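Local coordinates for malonyl CoA-acyl carrier protein transacylase (Synechocystis sp. PCC 6803 substr. Kazusa, PDB 4RR5) that transfers the malonyl group from malonyl-CoA to holo-acyl carrier protein, releasing CoA, a step of fatty acid biosynthesis, at residues D258-T269 with D278-Q286; L109-A120 with M192-L203. All coordinates share one frame; numbering follows the deposited sequence.

In the fold
From the N terminus, the chain first runs through strands 3-7 and 83-86 and the turn carrying the probable nucleophile before reaching helix 103-119, where interaction 2 begins. Its partner, helix 193-204, returns after 71 intervening residues that contain most of the mixed sheet, so this contact closes a long excursion beside the probable active site. Interaction 1 comes later and is local: eight residues separate 258-269 from 278-286, and it completes a beta-alpha-beta unit at one edge of the parallel sheet. The two loops follow in series, neither nested nor crossed. The centres of interaction 1 and interaction 2 are about 28 Å apart, on opposite sides of the chain's centre.

Interaction 1: D258-T269 with D278-Q286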
loop_
_atom_site.group_PDB
_atom_site.type_symbol
_atom_site.label_atom_id
_atom_site.label_comp_id
_atom_site.label_asym_id
_atom_site.label_seq_id
_atom_site.Cartn_x
_atom_site.Cartn_y
_atom_site.Cartn_z
ATOM N N ASP A 258 -9.144 -3.350 17.151
ATOM C CA ASP A 258 -9.888 -2.954 15.956
ATOM C C ASP A 258 -8.959 -2.559 14.830
ATOM O O ASP A 258 -7.859 -2.044 15.048
ATOM C CB ASP A 258 -10.828 -1.789 16.255
ATOM C CG ASP A 258 -11.792 -2.093 17.372
ATOM O OD1 ASP A 258 -11.402 -1.913 18.546
ATOM O OD2 ASP A 258 -12.933 -2.501 17.076
ATOM N N TYR A 259 -9.463 -2.742 13.620
ATOM C CA TYR A 259 -8.679 -2.687 12.403
ATOM C C TYR A 259 -9.492 -1.969 11.334
ATOM O O TYR A 259 -10.494 -2.505 10.853
ATOM C CB TYR A 259 -8.339 -4.117 12.004
ATOM C CG TYR A 259 -7.544 -4.385 10.743
ATOM C CD1 TYR A 259 -6.161 -4.505 10.789
ATOM C CD2 TYR A 259 -8.185 -4.636 9.528
ATOM C CE1 TYR A 259 -5.431 -4.818 9.657
ATOM C CE2 TYR A 259 -7.457 -4.940 8.387
ATOM C CZ TYR A 259 -6.084 -5.036 8.465
ATOM O OH TYR A 259 -5.347 -5.347 7.361
ATOM N N TRP A 260 -9.080 -0.751 10.987
ATOM C CA TRP A 260 -9.845 0.073 10.053
ATOM C C TRP A 260 -9.098 0.270 8.754
ATOM O O TRP A 260 -8.018 0.857 8.742
ATOM C CB TRP A 260 -10.159 1.444 10.652
ATOM C CG TRP A 260 -11.054 1.420 11.844
ATOM C CD1 TRP A 260 -11.547 0.323 12.494
ATOM C CD2 TRP A 260 -11.565 2.560 12.542
ATOM N NE1 TRP A 260 -12.327 0.708 13.556
ATOM C CE2 TRP A 260 -12.355 2.078 13.607
ATOM C CE3 TRP A 260 -11.432 3.940 12.370
ATOM C CZ2 TRP A 260 -13.012 2.929 14.493
ATOM C CZ3 TRP A 260 -12.088 4.783 13.242
ATOM C CH2 TRP A 260 -12.866 4.274 14.298
ATOM N N GLU A 261 -9.678 -0.217 7.663
ATOM C CA GLU A 261 -9.114 0.007 6.355
ATOM C C GLU A 261 -9.556 1.376 5.891
ATOM O O GLU A 261 -10.729 1.588 5.620
ATOM C CB GLU A 261 -9.551 -1.057 5.361
ATOM C CG GLU A 261 -8.687 -1.096 4.118
ATOM C CD GLU A 261 -9.090 -2.216 3.169
ATOM O OE1 GLU A 261 -9.941 -3.048 3.558
ATOM O OE2 GLU A 261 -8.558 -2.257 2.037
ATOM N N VAL A 262 -8.607 2.297 5.808
ATOM C CA VAL A 262 -8.884 3.674 5.448
ATOM C C VAL A 262 -8.514 3.881 3.985
ATOM O O VAL A 262 -7.371 4.184 3.658
ATOM C CB VAL A 262 -8.109 4.637 6.363
ATOM C CG1 VAL A 262 -8.399 6.072 6.017
ATOM C CG2 VAL A 262 -8.449 4.346 7.830
ATOM N N GLY A 263 -9.498 3.688 3.110
ATOM C CA GLY A 263 -9.295 3.770 1.674
ATOM C C GLY A 263 -10.361 2.969 0.955
ATOM O O GLY A 263 -11.202 2.344 1.590
ATOM N N PRO A 264 -10.320 2.959 -0.378
ATOM C CA PRO A 264 -11.332 2.255 -1.163
ATOM C C PRO A 264 -11.103 0.751 -1.116
ATOM O O PRO A 264 -10.032 0.315 -0.683
ATOM C CB PRO A 264 -11.117 2.805 -2.578
ATOM C CG PRO A 264 -9.694 3.101 -2.638
ATOM C CD PRO A 264 -9.251 3.500 -1.233
ATOM N N GLY A 265 -12.088 -0.031 -1.544
ATOM C CA GLY A 265 -11.965 -1.476 -1.502
ATOM C C GLY A 265 -12.059 -2.149 -0.143
ATOM O O GLY A 265 -12.130 -1.494 0.902
ATOM N N LYS A 266 -12.064 -3.477 -0.167
ATOM C CA LYS A 266 -12.115 -4.278 1.053
ATOM C C LYS A 266 -10.941 -5.262 1.139
ATOM O O LYS A 266 -11.026 -6.276 1.833
ATOM C CB LYS A 266 -13.442 -5.039 1.128
ATOM C CG LYS A 266 -14.652 -4.168 1.445
ATOM C CD LYS A 266 -15.875 -5.010 1.784
ATOM C CE LYS A 266 -17.195 -4.228 1.625
ATOM N NZ LYS A 266 -17.370 -3.096 2.609
ATOM N N VAL A 267 -9.847 -4.960 0.442
ATOM C CA VAL A 267 -8.729 -5.894 0.321
ATOM C C VAL A 267 -8.008 -6.197 1.646
ATOM O O VAL A 267 -7.690 -7.348 1.941
ATOM C CB VAL A 267 -7.674 -5.379 -0.681
ATOM C CG1 VAL A 267 -6.523 -6.383 -0.795
ATOM C CG2 VAL A 267 -8.300 -5.113 -2.045
ATOM N N LEU A 268 -7.757 -5.170 2.444
ATOM C CA LEU A 268 -6.927 -5.335 3.625
ATOM C C LEU A 268 -7.722 -5.881 4.804
ATOM O O LEU A 268 -7.156 -6.500 5.709
ATOM C CB LEU A 268 -6.256 -4.010 4.005
ATOM C CG LEU A 268 -5.227 -3.384 3.051
ATOM C CD1 LEU A 268 -4.549 -2.247 3.777
ATOM C CD2 LEU A 268 -4.188 -4.385 2.554
ATOM N N THR A 269 -9.031 -5.651 4.808
ATOM C CA THR A 269 -9.889 -6.283 5.814
ATOM C C THR A 269 -10.213 -7.712 5.375
ATOM O O THR A 269 -10.353 -8.603 6.207
ATOM C CB THR A 269 -11.208 -5.518 6.044
ATOM O OG1 THR A 269 -11.841 -5.277 4.785
ATOM C CG2 THR A 269 -10.966 -4.203 6.774
ATOM N N ASP A 278 -10.393 -12.492 14.934
ATOM C CA ASP A 278 -10.973 -11.977 16.166
ATOM C C ASP A 278 -10.848 -10.450 16.241
ATOM O O ASP A 278 -11.211 -9.829 17.247
ATOM C CB ASP A 278 -10.321 -12.628 17.396
ATOM C CG ASP A 278 -8.806 -12.448 17.439
ATOM O OD1 ASP A 278 -8.159 -12.463 16.359
ATOM O OD2 ASP A 278 -8.263 -12.313 18.567
ATOM N N LEU A 279 -10.332 -9.846 15.175
ATOM C CA LEU A 279 -10.237 -8.390 15.100
ATOM C C LEU A 279 -11.472 -7.789 14.436
ATOM O O LEU A 279 -12.039 -8.358 13.490
ATOM C CB LEU A 279 -8.986 -7.959 14.336
ATOM C CG LEU A 279 -7.613 -8.205 14.956
ATOM C CD1 LEU A 279 -6.528 -7.854 13.948
ATOM C CD2 LEU A 279 -7.454 -7.365 16.187
ATOM N N ASN A 280 -11.881 -6.626 14.933
ATOM C CA ASN A 280 -13.042 -5.932 14.389
ATOM C C ASN A 280 -12.659 -5.092 13.192
ATOM O O ASN A 280 -11.714 -4.307 13.255
ATOM C CB ASN A 280 -13.677 -5.047 15.451
ATOM C CG ASN A 280 -13.953 -5.793 16.728
ATOM O OD1 ASN A 280 -14.966 -6.485 16.845
ATOM N ND2 ASN A 280 -13.044 -5.670 17.696
ATOM N N LEU A 281 -13.417 -5.242 12.115
ATOM C CA LEU A 281 -13.097 -4.587 10.856
ATOM C C LEU A 281 -14.081 -3.474 10.483
ATOM O O LEU A 281 -15.302 -3.666 10.527
ATOM C CB LEU A 281 -13.058 -5.632 9.733
ATOM C CG LEU A 281 -12.416 -6.967 10.131
ATOM C CD1 LEU A 281 -12.465 -7.960 8.978
ATOM C CD2 LEU A 281 -10.988 -6.781 10.650
ATOM N N LYS A 282 -13.550 -2.309 10.116
ATOM C CA LYS A 282 -14.337 -1.335 9.361
ATOM C C LYS A 282 -13.638 -0.944 8.065
ATOM O O LYS A 282 -12.408 -0.940 7.977
ATOM C CB LYS A 282 -14.634 -0.075 10.176
ATOM C CG LYS A 282 -14.591 -0.239 11.664
ATOM C CD LYS A 282 -15.189 0.990 12.357
ATOM C CE LYS A 282 -16.702 0.965 12.338
ATOM N NZ LYS A 282 -17.239 -0.186 13.125
ATOM N N ASN A 283 -14.444 -0.623 7.062
ATOM C CA ASN A 283 -13.950 -0.106 5.803
ATOM C C ASN A 283 -14.396 1.332 5.606
ATOM O O ASN A 283 -15.570 1.602 5.323
ATOM C CB ASN A 283 -14.435 -0.978 4.657
ATOM C CG ASN A 283 -13.882 -2.357 4.736
ATOM O OD1 ASN A 283 -14.572 -3.300 5.133
ATOM N ND2 ASN A 283 -12.603 -2.491 4.396
ATOM N N ILE A 284 -13.452 2.252 5.761
ATOM C CA ILE A 284 -13.731 3.673 5.622
ATOM C C ILE A 284 -13.133 4.270 4.346
ATOM O O ILE A 284 -11.988 4.741 4.341
ATOM C CB ILE A 284 -13.203 4.430 6.837
ATOM C CG1 ILE A 284 -13.780 3.792 8.100
ATOM C CG2 ILE A 284 -13.562 5.910 6.746
ATOM C CD1 ILE A 284 -12.767 3.528 9.162
ATOM N N GLY A 285 -13.916 4.252 3.271
ATOM C CA GLY A 285 -13.464 4.745 1.983
ATOM C C GLY A 285 -14.507 5.585 1.271
ATOM O O GLY A 285 -14.327 5.988 0.118
ATOM N N GLN A 286 -15.616 5.834 1.954
ATOM C CA GLN A 286 -16.685 6.680 1.423
ATOM C C GLN A 286 -17.259 7.518 2.526
ATOM O O GLN A 286 -17.226 7.124 3.695
ATOM C CB GLN A 286 -17.812 5.861 0.792
ATOM C CG GLN A 286 -17.477 5.277 -0.538
ATOM C CD GLN A 286 -18.546 4.335 -1.015
ATOM O OE1 GLN A 286 -19.418 3.935 -0.240
ATOM N NE2 GLN A 286 -18.502 3.984 -2.305
#
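Asn283 and Thr269 face each other at the heart of a beta-alpha-beta crossover, in which strand 258-262 leads through helix 267-273 into the parallel edge strand 280-284. The Asn283 amide sends ND2 to Thr269 OG1 over 2.9 Å, with the hydroxyl in the plane of the amide. Thr269 turns OG1 between its own backbone N and carbonyl carbon (chi1 51°), which faces the oxygen toward Asn283 and lets CG2 rest near Leu281 CB.

Glu261, on the same face of the sheet as Asn283, works on the start of the helix. An extended chain, with CG opposite the backbone N (chi1 -163°), brings the carboxylate to the first turn of the helix. There OE2 accepts Leu268 N at 3.0 Å, nearly straight, and OE1 accepts Thr269 N, both donors lying well above the carboxylate plane. Two amide hydrogens at the positive end of the helix would probably stabilise the negative charge of this buried group.

The other face carries Trp260 and Lys282, which run alongside each other. Lys282 lays CD over the five-membered ring of Trp260, 3.5 Å from its centroid, a CH-pi contact. Ile284 CD1 comes in obliquely, 3.5 Å from Trp260 CE3. Beyond this pair the indole meets the Trp5 ring with the two planes nearly parallel, and Phe79 edge to face.

Between the faces runs the parallel backbone ladder, including Glu261 N to Lys282 O and Ile284 N to Glu261 O. Tyr259 packs its CD2 against Leu281 CD2 at 3.7 Å, while its hydroxyl, also bonded to Trp244, crosses to the helix: Tyr259 OH gives a 2.7 Å hydrogen bond to Leu268 O, approaching from above the carbonyl plane.

Interaction 2: L109-A120 with M192-L203; sequences LVKQRSEVMASA and MAQPSQSFAQTL. With ACT (acetate ion), chain B.
Phe199 pushes its ring into a hollow made by Leu109, Gln112, Arg113 and Val116, and this is the tight part of the contact. Its CG sits opposite the backbone N (chi1 173°), carrying the ring straight at the facing helix. Arg113 CB lies over one ring face, 3.7 Å from Phe199 CZ, in a CH-pi contact, while Gln112 CD lies at the ring edge, in its plane. Farther along, Leu109 CD2 meets Leu203 CD2 at 3.8 Å, the two side chains crossing at about a right angle. In the other direction Val116 CG1 lies 3.5 Å from Pro195 CB, and Ala120 CB touches the same proline ring.

Phe199 is thus a single knob in a four-residue hole between two helices: the 109-119 and 193-203 parts of helices 103-119 and 193-204 run nearly antiparallel, their axes 9.6 Å apart at 161°. The pair flanks the probable active site: Arg113 leaves the interface with its chain extended, reaching Ser88, the likely nucleophile, as well as Gln60 and Gln237. Arg113 NH1 also donates 3.1 Å to O of an acetate that is itself bonded to Ser88. Probably picked up from the crystallisation liquor, the acetate lies where a malonyl carboxylate might be expected, consistent with the substrate-binding arginine of FabD relatives. Met117 SD sits over one guanidinium face.

The outer side is looser and polar. Gln112, extended throughout, runs past the Phe199 ring to the partly exposed Thr202. Gln112 NE2 donates to Thr202 OG1 at 3.0 Å, the hydroxyl close to the amide plane. Shortening Gln112 to an alanine would probably leave Thr202 without this amide donor and uncover the ring edge near CD1 of Phe199. Beside the bond, the methyl Thr202 CG2 lies 3.3 Å from Gln112 OE1.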
loop_
_atom_site.group_PDB
_atom_site.type_symbol
_atom_site.label_atom_id
_atom_site.label_comp_id
_atom_site.label_asym_id
_atom_site.label_seq_id
_atom_site.Cartn_x
_atom_site.Cartn_y
_atom_site.Cartn_z
ATOM N N LEU A 109 6.819 12.710 -3.103
ATOM C CA LEU A 109 7.458 11.394 -3.034
ATOM C C LEU A 109 6.687 10.337 -3.814
ATOM O O LEU A 109 7.264 9.587 -4.603
ATOM C CB LEU A 109 7.617 10.948 -1.577
ATOM C CG LEU A 109 8.625 11.789 -0.799
ATOM C CD1 LEU A 109 8.560 11.485 0.671
ATOM C CD2 LEU A 109 10.014 11.508 -1.359
ATOM N N VAL A 110 5.376 10.280 -3.599
ATOM C CA VAL A 110 4.548 9.295 -4.264
ATOM C C VAL A 110 4.595 9.490 -5.773
ATOM O O VAL A 110 4.704 8.526 -6.545
ATOM C CB VAL A 110 3.126 9.378 -3.755
ATOM C CG1 VAL A 110 2.173 8.651 -4.700
ATOM C CG2 VAL A 110 3.060 8.806 -2.339
ATOM N N LYS A 111 4.552 10.749 -6.192
ATOM C CA LYS A 111 4.588 11.087 -7.607
ATOM C C LYS A 111 5.851 10.558 -8.255
ATOM O O LYS A 111 5.805 9.957 -9.328
ATOM C CB LYS A 111 4.490 12.596 -7.779
ATOM C CG LYS A 111 4.510 13.121 -9.189
ATOM C CD LYS A 111 4.342 14.646 -9.105
ATOM C CE LYS A 111 4.201 15.295 -10.461
ATOM N NZ LYS A 111 5.488 15.243 -11.188
ATOM N N GLN A 112 6.982 10.777 -7.597
ATOM C CA GLN A 112 8.252 10.318 -8.134
ATOM C C GLN A 112 8.317 8.803 -8.079
ATOM O O GLN A 112 8.698 8.163 -9.059
ATOM C CB GLN A 112 9.431 10.931 -7.382
ATOM C CG GLN A 112 10.785 10.470 -7.908
ATOM C CD GLN A 112 11.942 11.218 -7.266
ATOM O OE1 GLN A 112 11.739 12.261 -6.640
ATOM N NE2 GLN A 112 13.164 10.687 -7.417
ATOM N N ARG A 113 7.919 8.239 -6.940
ATOM C CA ARG A 113 7.948 6.797 -6.742
ATOM C C ARG A 113 7.208 6.078 -7.856
ATOM O O ARG A 113 7.713 5.095 -8.421
ATOM C CB ARG A 113 7.330 6.429 -5.399
ATOM C CG ARG A 113 7.371 4.954 -5.090
ATOM C CD ARG A 113 6.269 4.608 -4.115
ATOM N NE ARG A 113 6.529 3.376 -3.380
ATOM C CZ ARG A 113 5.730 2.313 -3.400
ATOM N NH1 ARG A 113 4.615 2.331 -4.111
ATOM N NH2 ARG A 113 6.035 1.236 -2.691
ATOM N N SER A 114 6.012 6.585 -8.170
ATOM C CA SER A 114 5.126 5.959 -9.144
ATOM C C SER A 114 5.624 6.167 -10.570
ATOM O O SER A 114 5.329 5.358 -11.456
ATOM C CB SER A 114 3.689 6.493 -9.001
ATOM O OG SER A 114 3.600 7.885 -9.288
ATOM N N GLU A 115 6.381 7.237 -10.801
ATOM C CA GLU A 115 6.985 7.433 -12.117
ATOM C C GLU A 115 8.096 6.425 -12.373
ATOM O O GLU A 115 8.143 5.797 -13.437
ATOM C CB GLU A 115 7.520 8.853 -12.266
ATOM C CG GLU A 115 6.445 9.819 -12.695
ATOM C CD GLU A 115 6.851 11.245 -12.481
ATOM O OE1 GLU A 115 8.074 11.501 -12.391
ATOM O OE2 GLU A 115 5.945 12.097 -12.393
ATOM N N VAL A 116 8.987 6.300 -11.392
ATOM C CA VAL A 116 10.045 5.308 -11.381
ATOM C C VAL A 116 9.513 3.919 -11.722
ATOM O O VAL A 116 9.999 3.277 -12.648
ATOM C CB VAL A 116 10.737 5.255 -9.989
ATOM C CG1 VAL A 116 11.543 3.982 -9.834
ATOM C CG2 VAL A 116 11.595 6.499 -9.743
ATOM N N MET A 117 8.497 3.470 -10.981
ATOM C CA MET A 117 7.972 2.114 -11.138
ATOM C C MET A 117 7.248 1.942 -12.469
ATOM O O MET A 117 7.306 0.871 -13.078
ATOM C CB MET A 117 7.045 1.765 -9.969
ATOM C CG MET A 117 7.746 1.843 -8.628
ATOM S SD MET A 117 6.649 1.638 -7.220
ATOM C CE MET A 117 5.830 0.141 -7.726
ATOM N N ALA A 118 6.584 3.001 -12.925
ATOM C CA ALA A 118 5.918 2.986 -14.228
ATOM C C ALA A 118 6.915 2.840 -15.383
ATOM O O ALA A 118 6.624 2.180 -16.369
ATOM C CB ALA A 118 5.084 4.246 -14.413
ATOM N N SER A 119 8.086 3.459 -15.246
ATOM C CA SER A 119 9.130 3.391 -16.264
ATOM C C SER A 119 10.020 2.178 -16.070
ATOM O O SER A 119 10.824 1.841 -16.938
ATOM C CB SER A 119 9.995 4.647 -16.240
ATOM O OG SER A 119 9.203 5.805 -16.367
ATOM N N ALA A 120 9.886 1.532 -14.920
ATOM C CA ALA A 120 10.726 0.388 -14.599
ATOM C C ALA A 120 10.016 -0.886 -14.968
ATOM O O ALA A 120 9.868 -1.784 -14.138
ATOM C CB ALA A 120 11.093 0.375 -13.126
ATOM N N MET A 192 14.018 -3.926 -9.124
ATOM C CA MET A 192 13.767 -2.498 -8.917
ATOM C C MET A 192 15.019 -1.753 -8.464
ATOM O O MET A 192 14.963 -0.545 -8.241
ATOM C CB MET A 192 12.650 -2.268 -7.884
ATOM C CG MET A 192 11.248 -2.690 -8.311
ATOM S SD MET A 192 10.723 -1.944 -9.859
ATOM C CE MET A 192 10.991 -3.325 -10.956
ATOM N N ALA A 193 16.138 -2.471 -8.346
ATOM C CA ALA A 193 17.375 -1.913 -7.798
ATOM C C ALA A 193 17.754 -0.557 -8.395
ATOM O O ALA A 193 17.736 0.445 -7.684
ATOM C CB ALA A 193 18.527 -2.906 -7.973
ATOM N N GLN A 194 18.095 -0.511 -9.681
ATOM C CA GLN A 194 18.560 0.745 -10.271
ATOM C C GLN A 194 17.482 1.825 -10.213
ATOM O O GLN A 194 17.777 2.953 -9.832
ATOM C CB GLN A 194 19.028 0.547 -11.712
ATOM C CG GLN A 194 19.680 -0.790 -11.964
ATOM C CD GLN A 194 20.423 -0.813 -13.283
ATOM O OE1 GLN A 194 20.448 0.189 -14.002
ATOM N NE2 GLN A 194 21.030 -1.958 -13.615
ATOM N N PRO A 195 16.233 1.491 -10.588
ATOM C CA PRO A 195 15.140 2.423 -10.290
ATOM C C PRO A 195 15.037 2.813 -8.810
ATOM O O PRO A 195 14.909 3.993 -8.501
ATOM C CB PRO A 195 13.909 1.632 -10.727
ATOM C CG PRO A 195 14.402 0.833 -11.880
ATOM C CD PRO A 195 15.780 0.409 -11.485
ATOM N N SER A 196 15.098 1.839 -7.907
ATOM C CA SER A 196 15.012 2.133 -6.481
ATOM C C SER A 196 16.200 2.936 -5.936
ATOM O O SER A 196 16.103 3.498 -4.847
ATOM C CB SER A 196 14.887 0.837 -5.671
ATOM O OG SER A 196 15.447 0.977 -4.370
ATOM N N GLN A 197 17.318 2.995 -6.662
ATOM C CA GLN A 197 18.497 3.655 -6.102
ATOM C C GLN A 197 18.559 5.154 -6.450
ATOM O O GLN A 197 19.129 5.935 -5.692
ATOM C CB GLN A 197 19.778 2.916 -6.527
ATOM C CG GLN A 197 20.626 3.535 -7.632
ATOM C CD GLN A 197 21.921 2.737 -7.864
ATOM O OE1 GLN A 197 22.470 2.139 -6.931
ATOM N NE2 GLN A 197 22.391 2.708 -9.113
ATOM N N SER A 198 17.939 5.578 -7.545
ATOM C CA SER A 198 17.857 7.022 -7.789
ATOM C C SER A 198 16.808 7.714 -6.897
ATOM O O SER A 198 17.023 8.831 -6.397
ATOM C CB SER A 198 17.548 7.308 -9.254
ATOM O OG SER A 198 17.772 8.685 -9.537
ATOM N N PHE A 199 15.673 7.045 -6.718
ATOM C CA PHE A 199 14.604 7.517 -5.842
ATOM C C PHE A 199 15.072 7.581 -4.384
ATOM O O PHE A 199 14.670 8.473 -3.635
ATOM C CB PHE A 199 13.375 6.600 -5.991
ATOM C CG PHE A 199 12.262 6.888 -5.018
ATOM C CD1 PHE A 199 11.610 8.115 -5.020
ATOM C CD2 PHE A 199 11.853 5.915 -4.112
ATOM C CE1 PHE A 199 10.576 8.376 -4.123
ATOM C CE2 PHE A 199 10.825 6.163 -3.223
ATOM C CZ PHE A 199 10.180 7.401 -3.226
ATOM N N ALA A 200 15.932 6.637 -3.996
ATOM C CA ALA A 200 16.518 6.610 -2.650
ATOM C C ALA A 200 17.376 7.835 -2.366
ATOM O O ALA A 200 17.373 8.349 -1.250
ATOM C CB ALA A 200 17.345 5.348 -2.452
ATOM N N GLN A 201 18.132 8.273 -3.369
ATOM C CA GLN A 201 18.868 9.528 -3.278
ATOM C C GLN A 201 17.897 10.654 -2.895
ATOM O O GLN A 201 18.140 11.395 -1.948
ATOM C CB GLN A 201 19.599 9.836 -4.598
ATOM C CG GLN A 201 21.047 9.304 -4.650
ATOM C CD GLN A 201 21.597 9.104 -6.075
ATOM O OE1 GLN A 201 21.108 9.694 -7.042
ATOM N NE2 GLN A 201 22.622 8.261 -6.198
ATOM N N THR A 202 16.781 10.753 -3.613
ATOM C CA THR A 202 15.719 11.705 -3.274
ATOM C C THR A 202 15.177 11.534 -1.843
ATOM O O THR A 202 14.983 12.517 -1.106
ATOM C CB THR A 202 14.541 11.582 -4.272
ATOM O OG1 THR A 202 14.903 12.184 -5.523
ATOM C CG2 THR A 202 13.273 12.243 -3.719
ATOM N N LEU A 203 14.931 10.285 -1.453
ATOM C CA LEU A 203 14.332 10.006 -0.149
ATOM C C LEU A 203 15.234 10.390 1.021
ATOM O O LEU A 203 14.761 10.990 1.991
ATOM C CB LEU A 203 13.950 8.531 -0.035
ATOM C CG LEU A 203 12.458 8.197 -0.130
ATOM C CD1 LEU A 203 12.197 6.698 0.045
ATOM C CD2 LEU A 203 11.662 8.992 0.883
HETATM C C ACT B . 3.109 -1.032 -5.902
HETATM O O ACT B . 3.063 -0.211 -4.937
HETATM O OXT ACT B . 2.688 -0.629 -7.018
HETATM C CH3 ACT B . 3.632 -2.440 -5.761
#